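Local coordinates for hypothetical protein PH1933 (Pyrococcus horikoshii, PDB 1WWZ), which binds acetyl-coenzyme A and is probably an acyltransferase of the GNAT family, its acceptor substrate unknown, at residues A[43-46]-A[47-50]. Numbering follows the deposited sequence.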
# COMPACT_ATOMS: atom_id res chain seq x y z
N ARG A 43 -5.11 -27.51 -1.73
CA ARG A 43 -6.54 -27.43 -1.50
C ARG A 43 -6.87 -27.44 -0.01
O ARG A 43 -7.64 -26.61 0.47
CB ARG A 43 -7.27 -28.59 -2.20
CG ARG A 43 -8.79 -28.51 -2.09
CD ARG A 43 -9.50 -29.63 -2.84
NE ARG A 43 -9.23 -29.62 -4.28
CZ ARG A 43 -8.19 -30.23 -4.85
NH1 ARG A 43 -7.31 -30.89 -4.11
NH2 ARG A 43 -8.01 -30.16 -6.16
N ASN A 44 -6.28 -28.38 0.72
CA ASN A 44 -6.55 -28.48 2.15
C ASN A 44 -6.05 -27.28 2.94
O ASN A 44 -6.73 -26.80 3.84
CB ASN A 44 -5.94 -29.76 2.72
CG ASN A 44 -6.51 -31.00 2.07
OD1 ASN A 44 -7.69 -31.04 1.71
ND2 ASN A 44 -5.68 -32.03 1.93
N TYR A 45 -4.86 -26.78 2.61
CA TYR A 45 -4.35 -25.63 3.35
C TYR A 45 -5.18 -24.39 3.07
O TYR A 45 -5.52 -23.63 3.99
CB TYR A 45 -2.88 -25.36 3.01
CG TYR A 45 -2.28 -24.31 3.92
CD1 TYR A 45 -2.34 -24.44 5.30
CD2 TYR A 45 -1.68 -23.16 3.40
CE1 TYR A 45 -1.83 -23.47 6.15
CE2 TYR A 45 -1.16 -22.18 4.24
CZ TYR A 45 -1.24 -22.34 5.61
OH TYR A 45 -0.73 -21.39 6.46
N ILE A 46 -5.52 -24.17 1.80
CA ILE A 46 -6.33 -23.01 1.44
C ILE A 46 -7.70 -23.04 2.11
O ILE A 46 -8.20 -22.01 2.57
CB ILE A 46 -6.47 -22.90 -0.10
CG1 ILE A 46 -5.10 -22.63 -0.72
CG2 ILE A 46 -7.44 -21.79 -0.47
CD1 ILE A 46 -5.08 -22.62 -2.24
N LYS A 47 -8.31 -24.22 2.19
CA LYS A 47 -9.62 -24.34 2.85
C LYS A 47 -9.47 -24.00 4.33
O LYS A 47 -10.31 -23.31 4.91
CB LYS A 47 -10.17 -25.75 2.69
CG LYS A 47 -10.55 -26.11 1.26
CD LYS A 47 -11.00 -27.56 1.15
CE LYS A 47 -12.24 -27.83 1.99
NZ LYS A 47 -12.66 -29.26 1.89
N TRP A 48 -8.39 -24.48 4.94
CA TRP A 48 -8.13 -24.21 6.35
C TRP A 48 -7.94 -22.71 6.57
O TRP A 48 -8.44 -22.15 7.55
CB TRP A 48 -6.88 -24.96 6.81
CG TRP A 48 -6.59 -24.81 8.28
CD1 TRP A 48 -7.12 -25.56 9.30
CD2 TRP A 48 -5.75 -23.83 8.89
NE1 TRP A 48 -6.64 -25.10 10.51
CE2 TRP A 48 -5.80 -24.05 10.29
CE3 TRP A 48 -4.95 -22.79 8.39
CZ2 TRP A 48 -5.09 -23.25 11.19
CZ3 TRP A 48 -4.23 -22.00 9.29
CH2 TRP A 48 -4.31 -22.24 10.68
N CYS A 49 -7.20 -22.06 5.67
CA CYS A 49 -6.96 -20.62 5.79
C CYS A 49 -8.27 -19.84 5.69
O CYS A 49 -8.48 -18.87 6.41
CB CYS A 49 -6.02 -20.14 4.69
SG CYS A 49 -4.28 -20.58 4.93
N TRP A 50 -9.14 -20.28 4.78
CA TRP A 50 -10.43 -19.63 4.59
C TRP A 50 -11.30 -19.76 5.84
O TRP A 50 -11.90 -18.78 6.29
CB TRP A 50 -11.16 -20.25 3.39
CG TRP A 50 -12.55 -19.72 3.19
CD1 TRP A 50 -13.72 -20.35 3.49
CD2 TRP A 50 -12.91 -18.43 2.66
NE1 TRP A 50 -14.79 -19.55 3.18
CE2 TRP A 50 -14.33 -18.36 2.67
CE3 TRP A 50 -12.19 -17.34 2.18
CZ2 TRP A 50 -15.02 -17.24 2.22
CZ3 TRP A 50 -12.88 -16.21 1.73
CH2 TRP A 50 -14.29 -16.18 1.75
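Four consecutive i to i+4 hydrogen bonds wind residues 43-50 into regular alpha-helix: Lys47 N to Arg43 O, Trp48 N to Asn44 O, Cys49 N to Tyr45 O and Trp50 N to Ile46 O. The shortest joins Cys49 N to Tyr45 O at 2.8 Å, and those two residues also meet through their side chains. Cys49 SG sits over one face of the Tyr45 ring, 3.7 Å from its centroid and only 20° off the ring normal, a sulfur-aromatic contact with the sulfur displaced toward the rim, closest to CE2 and CZ. Two torsions bring them together: the Tyr45 ring swings anti to its own nitrogen (chi1 -172°), toward the following turn, while SG of Cys49 lies anti to its carbonyl carbon, back toward the preceding one. Trp48 lies on the same side of the ring plane as the sulfur, but out beyond the rim. Its six-membered ring is nearly parallel to the Tyr45 ring, the planes 12° apart, but slid so far along that the two barely overlap; the touch is between Tyr45 CE1 and Trp48 CE3, at 3.9 Å. Tyr45 and Cys49 face the central mixed sheet of the GNAT fold, Cys49 resting on Val71 and His89, while the more exposed Trp48 touches Trp76 and meets the His89 ring edge-to-face. Tyr45 OH hydrogen-bonds to His89 O on strand 83-93, tethering the far end of the ring; the Tyr45 side chain lies about 7 Å from a bound acetyl-CoA. Around the helix, Lys47 runs alongside Arg43, both chains pointing the same way, with Arg43 CG 4.0 Å from Lys47 CD. Lys47 CG also lies 3.1 Å from Arg43 O. Ile46, buried, packs against Leu17 and Leu20 of helix 14-27 and against Phe69.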